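Local coordinates for CREG-like beta-barrel domain-containing protein (Agrobacterium tumefaciens, PDB 3DNH), which is of unknown function but has a CREG-like beta-barrel related to FMN-binding pyridoxamine 5'-phosphate oxidases, at residues T46-S51 against H79-E84; T92-G97 against L104-L109; L149-V154 against I167-L172; V205-K210 against A233-A238. All blocks are in the same frame, centred on the assembly; numbering follows the deposited sequence.

Interaction 1: residues T46-S51 against H79-E84; sequences TLDPVS and HARNME
N82, on helix 78-85, meets the end of strand 41-47 and forms the middle of this contact. Its CB lies 3.2 Å from the backbone O of L47. Its OD1 lies 3.2 Å from CD of P49, and the two side chains meet at about a right angle. CG of N82 stands anti to its own carbonyl carbon (chi1 -70°), which carries the amide across to L47 and P49.

The neighbouring R81 holds this amide. NE and NH2 of R81 both donate to OD1 of N82, at 3.0 and 2.9 Å. The grip is side-on, and OD1 lies in the guanidinium plane. Both bonds arrive from the same face of the amide, which should restrain its rotation. CG of P49 lies over one face of the guanidinium, 3.8 Å from NE of R81.

Beside N82, OG1 of T46 rests 3.4 Å from CG of M83, a selenomethionine. This hydroxyl is buried without a polar partner in the model.

The side of D48 is looser. OD2 of D48 reaches NH2 of R81 in a long salt bridge, 3.7 Å, with the two planes 75° apart. Water joins OD2 of D48 to ND2 of N82. A second water donates to O of L47 and, weakly, to O of N82. T12 of the second subunit bonds to both D48 and R81, so the dimer completes the polar side.

OD1 of D48 accepts from N of V50, an Asx turn, and from N of S51, which makes the wider Asx motif. The two donors come from opposite faces of the carboxylate. This Asx motif turns the chain after strand 41-47 of the six-stranded antiparallel barrel.

Interaction 2: residues T92-G97 against L104-L109; sequences TLAPFG and LPRLTL
L93 and L107 form an antiparallel hydrogen-bonded pair, with two backbone bonds between them. N of L93 reaches O of L107 at 2.8 Å. N of L107 reaches O of L93 at 2.9 Å. A CA-H...O contact supports them, with CA of T92 3.2 Å from O of L107.

The next pair, T92 and T108, is non-hydrogen-bonded. Their side chains share one face of the sheet, and their OG1 atoms are 3.0 Å apart. OG1 of T92 bonds to OG1 of T56 of the second subunit, and OG1 of T108 to O of that T56. Within 104-109, NH2 of R106 donates to O of L104. The buried O of P105 has no partner in the model.

Apolar contacts take over past the strand ends. CD1 of L104 comes within 4.2 Å of CD1 of F96, the side chains crossing at about a right angle. Within 92-97, CB of A94 sits over the centre of the F96 ring, 3.6 Å above its plane. The rings of P95 and P105 touch through CD of P95 and CG of P105, 4.0 Å apart.

The contact is thus apolar around P95, the centre of an inverse gamma turn, and polar at the threonine face, where the second subunit meets it.

Interaction 3: residues L149-V154 against I167-L172; sequences LRTEGV and ITPADL
V154 and L172 reach toward each other tip to tip, with CG2 of V154 3.9 Å from CD1 of L172. Both methyls of V154 meet CD1 of L172, and CG1 also meets I167. CG1 of V154 stands anti to the backbone N (chi1 177°) and lies 4.0 Å from CG2 of I167. CG2 of V154 also lies 3.7 Å from N of P169. V154 thus packs its methyls on I167, P169 and L172.

P169 lies against the strand itself. CG of P169 sits 3.5 Å from C of E152. Its CB touches O of T151. CG2 of T151 meets CG of P169 at 3.9 Å, the two side chains inclined to each other.

No direct hydrogen bond joins the segments. One water bridges them, accepting from N of V154 and donating to O of I167, at 3.0 Å each. Within 167-172, N of T168 donates to OD2 of D171, approaching from above the carboxylate plane.

E152 and G153 both face V110 in a classic beta bulge of strand 144-157. Beyond the contact, V154 packs on L107 of strand 106-115, while I167 and L172 rest on A32 of helix 28-38. The short, weakly bonded helix about 169-172 thus packs against the barrel strands on one side and helix 28-38 on another.

Interaction 4: residues V205-K210 against A233-A238; sequences VLAGAK and ARLWFA
The backbone O of A207 accepts from two waters, and both lead to R234 on the other segment. One water lies 2.7 Å from O of A207 and donates to it. The same water donates to O of R234 at 3.1 Å. The other water donates to O of A207 at 3.2 Å and accepts from N of R234. Water thus links the two backbones, which share no direct hydrogen bond.

Alanines pack beside the waters. CB of A207 sits 3.5 Å from O of R234. CB of A207 also lies 4.0 Å from CB of A233. CB of A209 meets that same CB of A233, so two alanines of one segment pack on one of the other.

L235 lies alongside the helix end. Its CG is anti to the backbone N (chi1 -176°), which turns the isobutyl end back toward L206. There CD1 of L235 comes within 3.7 Å of CB of L206. The two leucine chains meet at an angle.

G208 is the first residue to leave helical backbone angles after helix 199-206. It has a positive phi (103°) and bonds back into the last turn, a Schellman motif. N of G208 donates to O of V205 at 2.9 Å.

Strand 232-236 is an outer strand, within this chain, of the three-stranded antiparallel sheet and pairs with strand 223-227. R234 turns away from this contact and forms salt bridges to D220 and D225. L206 and L235 both pack on L254 of helix 244-254, while W214 touches A209 and A233.

How the interactions relate
Interactions 1, 2 and 3 all reach the six-stranded barrel, and interaction 4 belongs to the separate three-stranded sheet. Interactions 2 and 3 touch directly: strands 106-115 and 144-157 are neighbours, and CD1 of L107 lies 3.7 Å from CG1 of V154. Interaction 1 is about 10 Å from interaction 2 at the nearest atoms, though helix 78-85 leads along the chain into strand 88-93. Both of these contacts meet the second subunit, and E152 of interaction 3 also bonds to Y53 there. Interaction 4 has no partner in the other chain. Its centre is about 38 Å from that of interaction 1, across the chain's centre, and about 18 Å from that of interaction 2.

Interaction 1: residues T46-S51 against H79-E84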
loop_
_atom_site.group_PDB
_atom_site.type_symbol
_atom_site.label_atom_id
_atom_site.label_comp_id
_atom_site.label_asym_id
_atom_site.label_seq_id
_atom_site.Cartn_x
_atom_site.Cartn_y
_atom_site.Cartn_z
ATOM N N THR A 46 5.750 -11.871 -2.110
ATOM C CA THR A 46 6.556 -12.991 -1.732
ATOM C C THR A 46 5.927 -14.160 -2.532
ATOM O O THR A 46 4.824 -14.019 -3.091
ATOM C CB THR A 46 6.361 -12.985 -0.200
ATOM O OG1 THR A 46 7.540 -12.598 0.531
ATOM C CG2 THR A 46 5.478 -13.989 0.392
ATOM N N LEU A 47 6.626 -15.291 -2.630
ATOM C CA LEU A 47 6.092 -16.441 -3.378
ATOM C C LEU A 47 5.748 -17.613 -2.468
ATOM O O LEU A 47 6.542 -18.006 -1.603
ATOM C CB LEU A 47 7.068 -16.903 -4.481
ATOM C CG LEU A 47 7.454 -15.968 -5.650
ATOM C CD1 LEU A 47 8.599 -16.602 -6.474
ATOM C CD2 LEU A 47 6.258 -15.651 -6.571
ATOM N N ASP A 48 4.572 -18.191 -2.682
ATOM C CA ASP A 48 4.192 -19.363 -1.945
ATOM C C ASP A 48 4.980 -20.579 -2.446
ATOM O O ASP A 48 5.037 -20.842 -3.652
ATOM C CB ASP A 48 2.702 -19.593 -1.994
ATOM C CG ASP A 48 2.260 -20.664 -1.024
ATOM O OD1 ASP A 48 2.432 -21.868 -1.341
ATOM O OD2 ASP A 48 1.767 -20.304 0.068
ATOM N N PRO A 49 5.620 -21.313 -1.513
ATOM C CA PRO A 49 6.458 -22.466 -1.893
ATOM C C PRO A 49 5.763 -23.662 -2.545
ATOM O O PRO A 49 6.436 -24.457 -3.204
ATOM C CB PRO A 49 7.118 -22.879 -0.583
ATOM C CG PRO A 49 6.325 -22.283 0.482
ATOM C CD PRO A 49 5.651 -21.060 -0.063
ATOM N N VAL A 50 4.458 -23.840 -2.325
ATOM C CA VAL A 50 3.735 -25.009 -2.853
ATOM C C VAL A 50 2.853 -24.599 -4.030
ATOM O O VAL A 50 2.877 -25.222 -5.093
ATOM C CB VAL A 50 2.841 -25.724 -1.757
ATOM C CG1 VAL A 50 2.075 -26.921 -2.335
ATOM C CG2 VAL A 50 3.670 -26.178 -0.552
ATOM N N SER A 51 2.085 -23.531 -3.834
ATOM C CA SER A 51 1.041 -23.163 -4.786
ATOM C C SER A 51 1.591 -22.356 -5.948
ATOM O O SER A 51 1.049 -22.391 -7.035
ATOM C CB SER A 51 -0.091 -22.413 -4.085
ATOM O OG SER A 51 0.378 -21.173 -3.564
ATOM N N HIS A 79 4.835 -14.448 5.072
ATOM C CA HIS A 79 5.830 -13.861 4.170
ATOM C C HIS A 79 7.258 -14.207 4.617
ATOM O O HIS A 79 8.077 -14.557 3.790
ATOM C CB HIS A 79 5.644 -12.351 3.950
ATOM C CG HIS A 79 5.465 -11.570 5.213
ATOM N ND1 HIS A 79 4.387 -11.748 6.057
ATOM C CD2 HIS A 79 6.206 -10.575 5.754
ATOM C CE1 HIS A 79 4.482 -10.910 7.076
ATOM N NE2 HIS A 79 5.580 -10.187 6.919
ATOM N N ALA A 80 7.547 -14.123 5.920
ATOM C CA ALA A 80 8.846 -14.581 6.459
ATOM C C ALA A 80 9.165 -15.994 5.990
ATOM O O ALA A 80 10.263 -16.233 5.450
ATOM C CB ALA A 80 8.879 -14.514 7.975
ATOM N N ARG A 81 8.205 -16.919 6.198
ATOM C CA ARG A 81 8.307 -18.289 5.737
ATOM C C ARG A 81 8.613 -18.326 4.248
ATOM O O ARG A 81 9.545 -19.036 3.827
ATOM C CB ARG A 81 7.003 -19.070 6.016
ATOM C CG ARG A 81 7.070 -20.643 5.919
ATOM C CD ARG A 81 6.857 -21.212 4.491
ATOM N NE ARG A 81 5.737 -20.544 3.795
ATOM C CZ ARG A 81 4.459 -20.847 3.959
ATOM N NH1 ARG A 81 4.100 -21.837 4.784
ATOM N NH2 ARG A 81 3.532 -20.169 3.292
ATOM N N ASN A 82 7.811 -17.607 3.455
ATOM C CA ASN A 82 7.950 -17.655 1.989
ATOM C C ASN A 82 9.361 -17.261 1.591
ATOM O O ASN A 82 10.020 -17.972 0.808
ATOM C CB ASN A 82 6.914 -16.771 1.276
ATOM C CG ASN A 82 5.502 -17.314 1.382
ATOM O OD1 ASN A 82 5.312 -18.471 1.721
ATOM N ND2 ASN A 82 4.497 -16.463 1.120
HETATM N N MSE A 83 9.831 -16.161 2.179
HETATM C CA MSE A 83 11.180 -15.658 1.957
HETATM C C MSE A 83 12.311 -16.622 2.379
HETATM O O MSE A 83 13.350 -16.643 1.737
HETATM C CB MSE A 83 11.348 -14.285 2.617
HETATM C CG MSE A 83 10.584 -13.177 1.891
HETATM SE SE MSE A 83 10.903 -11.381 2.603
HETATM C CE MSE A 83 9.906 -11.506 4.323
ATOM N N GLU A 84 12.098 -17.431 3.424
ATOM C CA GLU A 84 13.029 -18.546 3.740
ATOM C C GLU A 84 13.118 -19.501 2.555
ATOM O O GLU A 84 14.203 -19.872 2.125
ATOM C CB GLU A 84 12.583 -19.379 4.958
ATOM C CG GLU A 84 13.033 -18.915 6.337
ATOM C CD GLU A 84 14.466 -18.337 6.388
ATOM O OE1 GLU A 84 15.403 -19.066 6.797
ATOM O OE2 GLU A 84 14.646 -17.130 6.042
HETATM O O HOH W 1 8.569 -19.590 -1.683
HETATM O O HOH W 2 1.870 -17.880 1.267
#

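Interaction 2: residues T92-G97 against L104-L109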
loop_
_atom_site.group_PDB
_atom_site.type_symbol
_atom_site.label_atom_id
_atom_site.label_comp_id
_atom_site.label_asym_id
_atom_site.label_seq_id
_atom_site.Cartn_x
_atom_site.Cartn_y
_atom_site.Cartn_z
ATOM N N THR A 92 6.372 -2.272 -3.635
ATOM C CA THR A 92 5.921 -1.037 -4.250
ATOM C C THR A 92 5.874 0.004 -3.168
ATOM O O THR A 92 5.225 -0.169 -2.149
ATOM C CB THR A 92 4.593 -1.159 -4.994
ATOM O OG1 THR A 92 4.755 -2.130 -6.038
ATOM C CG2 THR A 92 4.142 0.226 -5.634
ATOM N N LEU A 93 6.615 1.076 -3.417
ATOM C CA LEU A 93 6.640 2.221 -2.559
ATOM C C LEU A 93 5.809 3.339 -3.164
ATOM O O LEU A 93 5.874 3.597 -4.376
ATOM C CB LEU A 93 8.079 2.647 -2.359
ATOM C CG LEU A 93 8.879 1.858 -1.325
ATOM C CD1 LEU A 93 9.067 0.403 -1.747
ATOM C CD2 LEU A 93 10.273 2.527 -1.195
ATOM N N ALA A 94 5.015 4.013 -2.328
ATOM C CA ALA A 94 4.257 5.162 -2.806
ATOM C C ALA A 94 4.015 6.143 -1.655
ATOM O O ALA A 94 3.997 5.698 -0.498
ATOM C CB ALA A 94 2.951 4.707 -3.417
ATOM N N PRO A 95 3.847 7.463 -1.948
ATOM C CA PRO A 95 3.376 8.395 -0.897
ATOM C C PRO A 95 1.890 8.089 -0.593
ATOM O O PRO A 95 1.014 8.891 -0.934
ATOM C CB PRO A 95 3.525 9.783 -1.553
ATOM C CG PRO A 95 3.381 9.513 -3.041
ATOM C CD PRO A 95 4.078 8.174 -3.236
ATOM N N PHE A 96 1.624 6.914 -0.005
ATOM C CA PHE A 96 0.243 6.447 0.199
ATOM C C PHE A 96 -0.618 7.380 1.056
ATOM O O PHE A 96 -1.843 7.468 0.858
ATOM C CB PHE A 96 0.236 5.086 0.862
ATOM C CG PHE A 96 0.625 3.987 -0.031
ATOM C CD1 PHE A 96 -0.177 3.628 -1.088
ATOM C CD2 PHE A 96 1.813 3.288 0.191
ATOM C CE1 PHE A 96 0.210 2.574 -1.924
ATOM C CE2 PHE A 96 2.192 2.235 -0.621
ATOM C CZ PHE A 96 1.401 1.875 -1.675
ATOM N N GLY A 97 -0.003 8.069 2.015
ATOM C CA GLY A 97 -0.788 9.013 2.815
ATOM C C GLY A 97 -1.435 10.122 1.997
ATOM O O GLY A 97 -2.413 10.735 2.450
ATOM N N LEU A 104 -0.930 8.499 -7.463
ATOM C CA LEU A 104 0.396 8.638 -6.907
ATOM C C LEU A 104 1.484 8.117 -7.812
ATOM O O LEU A 104 1.244 7.210 -8.551
ATOM C CB LEU A 104 0.477 7.854 -5.599
ATOM C CG LEU A 104 -0.582 8.020 -4.527
ATOM C CD1 LEU A 104 -0.361 7.148 -3.365
ATOM C CD2 LEU A 104 -0.663 9.422 -4.109
ATOM N N PRO A 105 2.694 8.653 -7.703
ATOM C CA PRO A 105 3.823 7.940 -8.309
ATOM C C PRO A 105 4.033 6.649 -7.534
ATOM O O PRO A 105 3.849 6.622 -6.316
ATOM C CB PRO A 105 5.005 8.886 -8.096
ATOM C CG PRO A 105 4.629 9.694 -6.910
ATOM C CD PRO A 105 3.130 9.895 -7.050
ATOM N N ARG A 106 4.354 5.577 -8.229
ATOM C CA ARG A 106 4.467 4.295 -7.602
ATOM C C ARG A 106 5.758 3.664 -8.089
ATOM O O ARG A 106 5.951 3.481 -9.296
ATOM C CB ARG A 106 3.285 3.393 -7.955
ATOM C CG ARG A 106 2.048 3.647 -7.133
ATOM C CD ARG A 106 0.971 4.289 -7.906
ATOM N NE ARG A 106 0.522 3.466 -9.011
ATOM C CZ ARG A 106 0.022 3.942 -10.139
ATOM N NH1 ARG A 106 -0.361 3.094 -11.071
ATOM N NH2 ARG A 106 -0.103 5.261 -10.337
ATOM N N LEU A 107 6.643 3.394 -7.139
ATOM C CA LEU A 107 7.929 2.820 -7.451
ATOM C C LEU A 107 7.927 1.336 -7.136
ATOM O O LEU A 107 7.719 0.945 -5.980
ATOM C CB LEU A 107 9.040 3.591 -6.717
ATOM C CG LEU A 107 10.424 2.969 -6.700
ATOM C CD1 LEU A 107 11.060 3.162 -8.094
ATOM C CD2 LEU A 107 11.260 3.605 -5.628
ATOM N N THR A 108 8.101 0.511 -8.172
ATOM C CA THR A 108 8.211 -0.930 -7.966
ATOM C C THR A 108 9.672 -1.373 -8.070
ATOM O O THR A 108 10.343 -1.074 -9.051
ATOM C CB THR A 108 7.298 -1.734 -8.939
ATOM O OG1 THR A 108 5.943 -1.356 -8.707
ATOM C CG2 THR A 108 7.424 -3.226 -8.678
ATOM N N LEU A 109 10.151 -2.074 -7.038
ATOM C CA LEU A 109 11.508 -2.602 -7.002
ATOM C C LEU A 109 11.424 -4.114 -6.873
ATOM O O LEU A 109 10.799 -4.627 -5.948
ATOM C CB LEU A 109 12.308 -1.992 -5.839
ATOM C CG LEU A 109 12.296 -0.454 -5.668
ATOM C CD1 LEU A 109 12.928 -0.085 -4.333
ATOM C CD2 LEU A 109 13.085 0.222 -6.801
#

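Interaction 3: residues L149-V154 against I167-L172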
loop_
_atom_site.group_PDB
_atom_site.type_symbol
_atom_site.label_atom_id
_atom_site.label_comp_id
_atom_site.label_asym_id
_atom_site.label_seq_id
_atom_site.Cartn_x
_atom_site.Cartn_y
_atom_site.Cartn_z
ATOM N N LEU A 149 16.560 -5.220 0.733
ATOM C CA LEU A 149 16.225 -5.494 -0.642
ATOM C C LEU A 149 17.498 -5.407 -1.461
ATOM O O LEU A 149 18.202 -4.390 -1.416
ATOM C CB LEU A 149 15.162 -4.503 -1.158
ATOM C CG LEU A 149 14.833 -4.646 -2.648
ATOM C CD1 LEU A 149 14.280 -6.016 -3.004
ATOM C CD2 LEU A 149 13.870 -3.537 -3.059
ATOM N N ARG A 150 17.798 -6.485 -2.184
ATOM C CA ARG A 150 18.784 -6.428 -3.240
ATOM C C ARG A 150 18.031 -6.139 -4.531
ATOM O O ARG A 150 17.404 -7.030 -5.081
ATOM C CB ARG A 150 19.502 -7.769 -3.369
ATOM C CG ARG A 150 20.793 -7.660 -4.136
ATOM C CD ARG A 150 21.403 -8.995 -4.536
ATOM N NE ARG A 150 21.141 -10.103 -3.613
ATOM C CZ ARG A 150 21.293 -11.387 -3.932
ATOM N NH1 ARG A 150 21.703 -11.723 -5.138
ATOM N NH2 ARG A 150 21.038 -12.349 -3.053
ATOM N N THR A 151 18.076 -4.899 -5.006
ATOM C CA THR A 151 17.229 -4.483 -6.137
ATOM C C THR A 151 17.841 -4.999 -7.434
ATOM O O THR A 151 19.047 -4.783 -7.684
ATOM C CB THR A 151 17.084 -2.947 -6.194
ATOM O OG1 THR A 151 16.342 -2.499 -5.040
ATOM C CG2 THR A 151 16.325 -2.513 -7.449
ATOM N N GLU A 152 17.021 -5.667 -8.259
ATOM C CA GLU A 152 17.477 -6.169 -9.534
ATOM C C GLU A 152 16.743 -5.529 -10.709
ATOM O O GLU A 152 17.204 -5.595 -11.842
ATOM C CB GLU A 152 17.346 -7.704 -9.599
ATOM C CG GLU A 152 18.130 -8.408 -8.533
ATOM C CD GLU A 152 18.003 -9.894 -8.613
ATOM O OE1 GLU A 152 16.995 -10.448 -8.146
ATOM O OE2 GLU A 152 18.933 -10.521 -9.130
ATOM N N GLY A 153 15.604 -4.906 -10.449
ATOM C CA GLY A 153 14.840 -4.299 -11.527
ATOM C C GLY A 153 13.921 -3.278 -10.945
ATOM O O GLY A 153 13.503 -3.398 -9.777
ATOM N N VAL A 154 13.631 -2.249 -11.728
ATOM C CA VAL A 154 12.939 -1.044 -11.212
ATOM C C VAL A 154 11.871 -0.657 -12.215
ATOM O O VAL A 154 12.135 -0.641 -13.426
ATOM C CB VAL A 154 13.910 0.169 -11.120
ATOM C CG1 VAL A 154 13.191 1.477 -10.639
ATOM C CG2 VAL A 154 15.063 -0.150 -10.249
ATOM N N ILE A 167 14.695 3.113 -16.115
ATOM C CA ILE A 167 15.567 3.250 -14.940
ATOM C C ILE A 167 16.173 1.921 -14.487
ATOM O O ILE A 167 15.519 0.880 -14.506
ATOM C CB ILE A 167 14.768 3.791 -13.721
ATOM C CG1 ILE A 167 14.042 5.082 -14.056
ATOM C CG2 ILE A 167 15.674 3.963 -12.472
ATOM C CD1 ILE A 167 13.112 5.508 -12.933
ATOM N N THR A 168 17.415 2.002 -14.028
ATOM C CA THR A 168 18.194 0.876 -13.541
ATOM C C THR A 168 18.362 0.924 -12.007
ATOM O O THR A 168 18.299 2.008 -11.422
ATOM C CB THR A 168 19.596 0.958 -14.175
ATOM O OG1 THR A 168 20.399 -0.146 -13.743
ATOM C CG2 THR A 168 20.288 2.242 -13.766
ATOM N N PRO A 169 18.601 -0.244 -11.361
ATOM C CA PRO A 169 18.966 -0.283 -9.949
ATOM C C PRO A 169 20.066 0.712 -9.549
ATOM O O PRO A 169 19.947 1.364 -8.510
ATOM C CB PRO A 169 19.421 -1.730 -9.764
ATOM C CG PRO A 169 18.512 -2.482 -10.673
ATOM C CD PRO A 169 18.490 -1.613 -11.914
ATOM N N ALA A 170 21.109 0.838 -10.378
ATOM C CA ALA A 170 22.205 1.787 -10.155
ATOM C C ALA A 170 21.732 3.228 -10.087
ATOM O O ALA A 170 22.302 4.028 -9.343
ATOM C CB ALA A 170 23.283 1.650 -11.271
ATOM N N ASP A 171 20.706 3.558 -10.881
ATOM C CA ASP A 171 20.150 4.917 -10.917
ATOM C C ASP A 171 19.559 5.307 -9.570
ATOM O O ASP A 171 19.515 6.472 -9.213
ATOM C CB ASP A 171 19.030 5.036 -11.953
ATOM C CG ASP A 171 19.537 5.227 -13.369
ATOM O OD1 ASP A 171 20.711 5.619 -13.584
ATOM O OD2 ASP A 171 18.734 4.961 -14.285
ATOM N N LEU A 172 19.067 4.323 -8.832
ATOM C CA LEU A 172 18.440 4.626 -7.566
ATOM C C LEU A 172 19.431 4.755 -6.429
ATOM O O LEU A 172 19.126 5.414 -5.423
ATOM C CB LEU A 172 17.384 3.584 -7.200
ATOM C CG LEU A 172 16.238 3.377 -8.165
ATOM C CD1 LEU A 172 15.200 2.555 -7.406
ATOM C CD2 LEU A 172 15.659 4.700 -8.610
HETATM O O HOH W 3 15.032 -2.104 -14.402
#

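Interaction 4: residues V205-K210 against A233-A238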
loop_
_atom_site.group_PDB
_atom_site.type_symbol
_atom_site.label_atom_id
_atom_site.label_comp_id
_atom_site.label_asym_id
_atom_site.label_seq_id
_atom_site.Cartn_x
_atom_site.Cartn_y
_atom_site.Cartn_z
ATOM N N VAL A 205 10.799 21.747 5.769
ATOM C CA VAL A 205 10.005 22.738 5.027
ATOM C C VAL A 205 10.685 23.117 3.702
ATOM O O VAL A 205 10.016 23.145 2.689
ATOM C CB VAL A 205 9.542 23.959 5.898
ATOM C CG1 VAL A 205 8.858 23.490 7.192
ATOM C CG2 VAL A 205 10.684 24.868 6.219
ATOM N N LEU A 206 12.008 23.348 3.709
ATOM C CA LEU A 206 12.815 23.501 2.463
ATOM C C LEU A 206 12.630 22.346 1.482
ATOM O O LEU A 206 12.654 22.533 0.267
ATOM C CB LEU A 206 14.318 23.585 2.771
ATOM C CG LEU A 206 15.158 24.855 2.956
ATOM C CD1 LEU A 206 15.474 25.110 4.371
ATOM C CD2 LEU A 206 16.479 24.646 2.189
ATOM N N ALA A 207 12.501 21.139 2.031
ATOM C CA ALA A 207 12.280 19.933 1.255
ATOM C C ALA A 207 10.872 19.835 0.633
ATOM O O ALA A 207 10.619 18.939 -0.191
ATOM C CB ALA A 207 12.555 18.742 2.136
ATOM N N GLY A 208 9.971 20.728 1.051
ATOM C CA GLY A 208 8.589 20.789 0.590
ATOM C C GLY A 208 7.580 20.225 1.579
ATOM O O GLY A 208 6.423 20.068 1.237
ATOM N N ALA A 209 8.012 19.895 2.794
ATOM C CA ALA A 209 7.127 19.273 3.794
ATOM C C ALA A 209 6.440 20.276 4.748
ATOM O O ALA A 209 6.672 21.480 4.680
ATOM C CB ALA A 209 7.883 18.226 4.602
ATOM N N LYS A 210 5.575 19.761 5.620
ATOM C CA LYS A 210 4.866 20.602 6.586
ATOM C C LYS A 210 5.581 20.622 7.930
ATOM O O LYS A 210 6.077 19.598 8.386
ATOM C CB LYS A 210 3.424 20.121 6.782
ATOM C CG LYS A 210 2.352 20.887 5.978
ATOM C CD LYS A 210 1.904 20.171 4.703
ATOM C CE LYS A 210 0.978 18.956 4.977
ATOM N NZ LYS A 210 1.717 17.739 5.516
ATOM N N ALA A 233 10.579 13.361 4.671
ATOM C CA ALA A 233 11.076 14.362 3.721
ATOM C C ALA A 233 12.499 14.025 3.276
ATOM O O ALA A 233 13.253 13.295 3.993
ATOM C CB ALA A 233 11.037 15.782 4.343
ATOM N N ARG A 234 12.840 14.493 2.072
ATOM C CA ARG A 234 14.217 14.462 1.594
ATOM C C ARG A 234 14.591 15.819 1.007
ATOM O O ARG A 234 13.961 16.289 0.052
ATOM C CB ARG A 234 14.478 13.343 0.555
ATOM C CG ARG A 234 15.964 13.345 0.172
ATOM C CD ARG A 234 16.352 12.220 -0.670
ATOM N NE ARG A 234 17.752 12.233 -1.107
ATOM C CZ ARG A 234 18.844 11.951 -0.377
ATOM N NH1 ARG A 234 18.780 11.663 0.934
ATOM N NH2 ARG A 234 20.036 11.951 -1.002
ATOM N N LEU A 235 15.623 16.432 1.570
ATOM C CA LEU A 235 16.163 17.715 1.036
ATOM C C LEU A 235 17.335 17.389 0.122
ATOM O O LEU A 235 18.306 16.818 0.586
ATOM C CB LEU A 235 16.618 18.648 2.169
ATOM C CG LEU A 235 17.141 20.081 1.836
ATOM C CD1 LEU A 235 16.150 20.868 1.056
ATOM C CD2 LEU A 235 17.510 20.852 3.134
ATOM N N TRP A 236 17.253 17.760 -1.166
ATOM C CA TRP A 236 18.352 17.526 -2.086
ATOM C C TRP A 236 19.340 18.658 -2.122
ATOM O O TRP A 236 18.949 19.833 -2.209
ATOM C CB TRP A 236 17.837 17.259 -3.499
ATOM C CG TRP A 236 16.969 16.013 -3.548
ATOM C CD1 TRP A 236 15.616 15.930 -3.268
ATOM C CD2 TRP A 236 17.391 14.685 -3.875
ATOM N NE1 TRP A 236 15.163 14.642 -3.446
ATOM C CE2 TRP A 236 16.228 13.848 -3.801
ATOM C CE3 TRP A 236 18.624 14.113 -4.236
ATOM C CZ2 TRP A 236 16.273 12.464 -4.070
ATOM C CZ3 TRP A 236 18.670 12.706 -4.519
ATOM C CH2 TRP A 236 17.507 11.916 -4.428
ATOM N N PHE A 237 20.627 18.323 -2.051
ATOM C CA PHE A 237 21.668 19.360 -2.191
ATOM C C PHE A 237 21.673 19.885 -3.608
ATOM O O PHE A 237 21.328 19.135 -4.550
ATOM C CB PHE A 237 23.041 18.795 -1.837
ATOM C CG PHE A 237 23.163 18.338 -0.398
ATOM C CD1 PHE A 237 22.598 19.108 0.649
ATOM C CD2 PHE A 237 23.852 17.158 -0.086
ATOM C CE1 PHE A 237 22.716 18.739 1.947
ATOM C CE2 PHE A 237 23.980 16.752 1.263
ATOM C CZ PHE A 237 23.413 17.525 2.268
ATOM N N ALA A 238 22.060 21.148 -3.781
ATOM C CA ALA A 238 22.247 21.669 -5.130
ATOM C C ALA A 238 23.432 21.006 -5.853
ATOM O O ALA A 238 23.409 20.870 -7.060
ATOM C CB ALA A 238 22.379 23.223 -5.151
HETATM O O HOH W 4 10.392 15.815 0.621
HETATM O O HOH W 5 12.574 18.283 -1.879
#